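Local coordinates for protein putative gamma-glutamylcyclotransferase YkqA (Bacillus subtilis, PDB 2QIK) that probably acts as a gamma-glutamylcyclotransferase, an acyltransferase that would release the gamma-glutamyl group of its substrate as a cyclic product, at residues S24-S36 with V83-I96. Sequence-based numbering, arbitrary orientation.
Sequences SACINEQARTKGS and VFVETDVGIKIALI
R32 and E86 pair across two antiparallel strands in the antiparallel sheet of the AIG2-like, gamma-glutamylcyclotransferase-type domain, where 31-34 lies beside the 83-87 arm of a β-hairpin whose second arm is 90-96. Their backbones form a hydrogen-bonded pair, R32 N to E86 O at 3.0 Å and E86 N to R32 O at 2.8 Å. On the face these two share, the arginine runs extended from CG to NE and grips one carboxylate oxygen side-on: NE lies 2.8 Å from E86 OE1, and NH2 reaches the same oxygen. E86 OE1 sits in the guanidinium plane, but the carboxylate is turned 62° from it; NE meets OE1 from above the carboxylate plane, while OE1 offers its syn lone pair to NH2. NH1 is hydrogen-bonded to Y57 OH, and Y55 makes a cation-pi contact with the guanidinium. A leucine in place of R32 would probably leave the E86 carboxylate without its charged mate and free to turn, and strip Y57 of a partner. On the opposite face A31 CB packs against V85 CG1 at 3.7 Å. One residue past R32, T33 holds OG1 anti to its own N (chi1 -162°), aiming the hydroxyl at F84 O, 2.7 Å away and met from above the carbonyl plane; V83 CB flanks T33 OG1. Beyond the corner at 29-30, N28, part of a classic bulge opposite V60, crosses T87 at about a right angle, its amide lying against T87 CB and CG2. Water 1 links Q30 O to D88 N. At the hairpin turn T87 OG1 accepts from V89 N, an ST turn, and donates to G90 O. N28 ND2 is buried without a hydrogen-bonding partner, while N28 OD1 rests 3.4 Å from T87 CB.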
loop_
_atom_site.group_PDB
_atom_site.type_symbol
_atom_site.label_atom_id
_atom_site.label_comp_id
_atom_site.label_asym_id
_atom_site.label_seq_id
_atom_site.Cartn_x
_atom_site.Cartn_y
_atom_site.Cartn_z
ATOM N N SER A 24 7.468 15.685 -11.447
ATOM C CA SER A 24 6.120 15.194 -11.792
ATOM C C SER A 24 5.293 14.906 -10.564
ATOM O O SER A 24 5.739 14.232 -9.634
ATOM C CB SER A 24 6.238 13.882 -12.577
ATOM O OG SER A 24 6.932 14.017 -13.790
ATOM N N ALA A 25 4.069 15.383 -10.540
ATOM C CA ALA A 25 3.169 15.193 -9.424
ATOM C C ALA A 25 2.768 13.705 -9.343
ATOM O O ALA A 25 2.435 13.117 -10.366
ATOM C CB ALA A 25 1.945 16.019 -9.558
ATOM N N CYS A 26 2.769 13.155 -8.135
ATOM C CA CYS A 26 2.231 11.812 -7.914
ATOM C C CYS A 26 0.721 11.965 -7.706
ATOM O O CYS A 26 0.280 12.629 -6.742
ATOM C CB CYS A 26 2.881 11.136 -6.718
ATOM S SG CYS A 26 2.243 9.488 -6.461
ATOM N N ILE A 27 -0.049 11.431 -8.646
ATOM C CA ILE A 27 -1.484 11.479 -8.569
ATOM C C ILE A 27 -2.054 10.310 -7.696
ATOM O O ILE A 27 -3.018 10.491 -6.971
ATOM C CB ILE A 27 -2.063 11.480 -9.989
ATOM C CG1 ILE A 27 -1.433 12.556 -10.891
ATOM C CG2 ILE A 27 -3.605 11.652 -9.916
ATOM C CD1 ILE A 27 -1.562 13.963 -10.259
ATOM N N ASN A 28 -1.459 9.134 -7.837
ATOM C CA ASN A 28 -1.846 7.990 -7.031
ATOM C C ASN A 28 -0.645 7.182 -6.653
ATOM O O ASN A 28 0.082 6.677 -7.485
ATOM C CB ASN A 28 -2.801 7.085 -7.792
ATOM C CG ASN A 28 -4.105 7.742 -8.147
ATOM O OD1 ASN A 28 -5.066 7.735 -7.324
ATOM N ND2 ASN A 28 -4.163 8.296 -9.281
ATOM N N GLU A 29 -0.487 6.992 -5.348
ATOM C CA GLU A 29 0.499 6.084 -4.817
ATOM C C GLU A 29 0.071 4.630 -4.896
ATOM O O GLU A 29 0.934 3.725 -4.909
ATOM C CB GLU A 29 0.784 6.396 -3.297
ATOM C CG GLU A 29 1.298 7.797 -3.068
ATOM C CD GLU A 29 1.397 8.183 -1.601
ATOM O OE1 GLU A 29 1.654 9.335 -1.327
ATOM O OE2 GLU A 29 1.305 7.313 -0.724
ATOM N N GLN A 30 -1.227 4.411 -4.943
ATOM C CA GLN A 30 -1.773 3.057 -4.923
ATOM C C GLN A 30 -2.544 2.886 -6.236
ATOM O O GLN A 30 -3.505 3.595 -6.533
ATOM C CB GLN A 30 -2.706 2.822 -3.753
ATOM C CG GLN A 30 -2.050 3.150 -2.383
ATOM C CD GLN A 30 -0.755 2.434 -2.117
ATOM O OE1 GLN A 30 -0.491 1.355 -2.641
ATOM N NE2 GLN A 30 0.078 3.044 -1.224
ATOM N N ALA A 31 -2.103 1.996 -7.099
ATOM C CA ALA A 31 -2.698 1.848 -8.420
ATOM C C ALA A 31 -2.352 0.472 -8.986
ATOM O O ALA A 31 -1.355 -0.127 -8.578
ATOM C CB ALA A 31 -2.204 2.928 -9.370
ATOM N N ARG A 32 -3.148 0.002 -9.923
ATOM C CA ARG A 32 -2.898 -1.299 -10.534
ATOM C C ARG A 32 -3.515 -1.347 -11.924
ATOM O O ARG A 32 -4.441 -0.632 -12.256
ATOM C CB ARG A 32 -3.429 -2.477 -9.654
ATOM C CG ARG A 32 -4.914 -2.615 -9.631
ATOM C CD ARG A 32 -5.364 -3.700 -8.693
ATOM N NE ARG A 32 -6.758 -4.006 -8.842
ATOM C CZ ARG A 32 -7.384 -4.961 -8.193
ATOM N NH1 ARG A 32 -6.746 -5.713 -7.323
ATOM N NH2 ARG A 32 -8.636 -5.187 -8.472
ATOM N N THR A 33 -3.014 -2.298 -12.695
ATOM C CA THR A 33 -3.601 -2.638 -13.995
ATOM C C THR A 33 -3.499 -4.130 -14.216
ATOM O O THR A 33 -2.540 -4.761 -13.813
ATOM C CB THR A 33 -2.949 -1.828 -15.100
ATOM O OG1 THR A 33 -3.740 -1.814 -16.285
ATOM C CG2 THR A 33 -1.553 -2.225 -15.445
ATOM N N LYS A 34 -4.470 -4.710 -14.902
ATOM C CA LYS A 34 -4.511 -6.139 -15.116
ATOM C C LYS A 34 -3.343 -6.533 -16.066
ATOM O O LYS A 34 -3.192 -5.951 -17.154
ATOM C CB LYS A 34 -5.845 -6.594 -15.691
ATOM C CG LYS A 34 -5.869 -8.100 -15.914
ATOM C CD LYS A 34 -7.264 -8.686 -16.013
ATOM C CE LYS A 34 -8.000 -8.854 -14.686
ATOM N NZ LYS A 34 -9.397 -9.185 -14.878
ATOM N N GLY A 35 -2.559 -7.527 -15.649
ATOM C CA GLY A 35 -1.387 -7.935 -16.364
ATOM C C GLY A 35 -0.429 -8.641 -15.480
ATOM O O GLY A 35 -0.727 -8.870 -14.323
ATOM N N SER A 36 0.740 -9.010 -16.021
ATOM C CA SER A 36 1.744 -9.719 -15.257
ATOM C C SER A 36 3.056 -8.917 -15.256
ATOM O O SER A 36 3.408 -8.295 -16.226
ATOM C CB SER A 36 2.004 -11.043 -15.893
ATOM O OG SER A 36 0.887 -11.901 -15.788
ATOM N N VAL A 83 -2.976 2.010 -20.776
ATOM C CA VAL A 83 -3.777 1.042 -20.094
ATOM C C VAL A 83 -4.805 1.745 -19.202
ATOM O O VAL A 83 -4.603 2.908 -18.810
ATOM C CB VAL A 83 -2.945 0.086 -19.233
ATOM C CG1 VAL A 83 -2.126 -0.922 -20.083
ATOM C CG2 VAL A 83 -2.017 0.807 -18.318
ATOM N N PHE A 84 -5.852 1.049 -18.871
ATOM C CA PHE A 84 -6.765 1.450 -17.817
ATOM C C PHE A 84 -6.211 1.046 -16.477
ATOM O O PHE A 84 -5.879 -0.113 -16.272
ATOM C CB PHE A 84 -8.136 0.801 -17.975
ATOM C CG PHE A 84 -8.977 1.334 -19.083
ATOM C CD1 PHE A 84 -9.622 2.478 -18.950
ATOM C CD2 PHE A 84 -9.153 0.606 -20.221
ATOM C CE1 PHE A 84 -10.433 2.957 -20.011
ATOM C CE2 PHE A 84 -9.911 1.112 -21.273
ATOM C CZ PHE A 84 -10.519 2.256 -21.190
ATOM N N VAL A 85 -6.054 2.030 -15.617
ATOM C CA VAL A 85 -5.470 1.875 -14.284
ATOM C C VAL A 85 -6.560 2.048 -13.198
ATOM O O VAL A 85 -7.253 3.074 -13.175
ATOM C CB VAL A 85 -4.361 2.894 -14.076
ATOM C CG1 VAL A 85 -3.784 2.782 -12.661
ATOM C CG2 VAL A 85 -3.285 2.722 -15.060
ATOM N N GLU A 86 -6.668 1.073 -12.304
ATOM C CA GLU A 86 -7.592 1.137 -11.198
ATOM C C GLU A 86 -6.893 1.836 -10.017
ATOM O O GLU A 86 -5.755 1.521 -9.674
ATOM C CB GLU A 86 -7.985 -0.286 -10.766
ATOM C CG GLU A 86 -8.790 -1.108 -11.790
ATOM C CD GLU A 86 -8.946 -2.602 -11.536
ATOM O OE1 GLU A 86 -8.906 -2.974 -10.404
ATOM O OE2 GLU A 86 -9.289 -3.425 -12.518
ATOM N N THR A 87 -7.556 2.784 -9.411
ATOM C CA THR A 87 -7.083 3.540 -8.246
ATOM C C THR A 87 -8.142 3.605 -7.205
ATOM O O THR A 87 -9.289 3.207 -7.450
ATOM C CB THR A 87 -6.640 4.955 -8.607
ATOM O OG1 THR A 87 -7.779 5.846 -8.710
ATOM C CG2 THR A 87 -5.787 5.008 -9.914
ATOM N N ASP A 88 -7.809 4.138 -6.034
ATOM C CA ASP A 88 -8.836 4.237 -4.988
ATOM C C ASP A 88 -9.927 5.247 -5.329
ATOM O O ASP A 88 -10.951 5.259 -4.613
ATOM C CB ASP A 88 -8.194 4.600 -3.666
ATOM C CG ASP A 88 -7.427 3.487 -3.032
ATOM O OD1 ASP A 88 -7.295 2.387 -3.607
ATOM O OD2 ASP A 88 -6.874 3.708 -1.931
ATOM N N VAL A 89 -9.718 6.105 -6.341
ATOM C CA VAL A 89 -10.686 7.083 -6.729
ATOM C C VAL A 89 -11.089 7.019 -8.199
ATOM O O VAL A 89 -11.727 7.948 -8.777
ATOM C CB VAL A 89 -10.204 8.460 -6.366
ATOM C CG1 VAL A 89 -9.996 8.638 -4.887
ATOM C CG2 VAL A 89 -8.914 8.834 -7.166
ATOM N N GLY A 90 -11.166 5.857 -8.675
ATOM C CA GLY A 90 -11.611 5.616 -9.997
ATOM C C GLY A 90 -10.589 5.076 -10.953
ATOM O O GLY A 90 -9.444 4.922 -10.670
ATOM N N ILE A 91 -11.084 4.852 -12.168
ATOM C CA ILE A 91 -10.296 4.281 -13.252
ATOM C C ILE A 91 -9.771 5.375 -14.091
ATOM O O ILE A 91 -10.534 6.248 -14.495
ATOM C CB ILE A 91 -11.137 3.158 -13.945
ATOM C CG1 ILE A 91 -11.347 2.096 -12.793
ATOM C CG2 ILE A 91 -10.371 2.572 -15.054
ATOM C CD1 ILE A 91 -12.114 0.865 -13.097
ATOM N N LYS A 92 -8.475 5.303 -14.449
ATOM C CA LYS A 92 -7.729 6.345 -15.164
ATOM C C LYS A 92 -7.073 5.723 -16.382
ATOM O O LYS A 92 -6.619 4.600 -16.311
ATOM C CB LYS A 92 -6.614 6.915 -14.241
ATOM C CG LYS A 92 -7.148 7.579 -13.014
ATOM C CD LYS A 92 -6.092 8.389 -12.327
ATOM C CE LYS A 92 -6.654 9.110 -11.043
ATOM N NZ LYS A 92 -7.569 10.256 -11.311
ATOM N N ILE A 93 -6.836 6.461 -17.438
ATOM C CA ILE A 93 -6.055 5.968 -18.571
ATOM C C ILE A 93 -4.641 6.567 -18.430
ATOM O O ILE A 93 -4.459 7.749 -18.271
ATOM C CB ILE A 93 -6.702 6.344 -19.916
ATOM C CG1 ILE A 93 -8.070 5.687 -20.060
ATOM C CG2 ILE A 93 -5.831 6.006 -21.037
ATOM C CD1 ILE A 93 -8.865 6.072 -21.243
ATOM N N ALA A 94 -3.632 5.712 -18.539
ATOM C CA ALA A 94 -2.236 6.132 -18.379
ATOM C C ALA A 94 -1.323 5.422 -19.330
ATOM O O ALA A 94 -1.553 4.298 -19.709
ATOM C CB ALA A 94 -1.806 5.900 -16.922
ATOM N N LEU A 95 -0.196 6.080 -19.646
ATOM C CA LEU A 95 0.869 5.474 -20.392
ATOM C C LEU A 95 1.586 4.450 -19.531
ATOM O O LEU A 95 1.691 4.567 -18.318
ATOM C CB LEU A 95 1.896 6.546 -20.714
ATOM C CG LEU A 95 1.473 7.521 -21.778
ATOM C CD1 LEU A 95 2.435 8.730 -21.831
ATOM C CD2 LEU A 95 1.437 6.818 -23.174
ATOM N N ILE A 96 2.168 3.472 -20.207
ATOM C CA ILE A 96 2.997 2.442 -19.532
ATOM C C ILE A 96 4.074 2.026 -20.520
ATOM O O ILE A 96 3.786 1.887 -21.711
ATOM C CB ILE A 96 2.166 1.258 -19.053
ATOM C CG1 ILE A 96 2.981 0.310 -18.177
ATOM C CG2 ILE A 96 1.504 0.537 -20.203
ATOM C CD1 ILE A 96 2.112 -0.821 -17.543
HETATM O O HOH W 1 -5.231 5.301 -5.403
HETATM O O HOH W 2 -6.742 -2.851 -15.061
#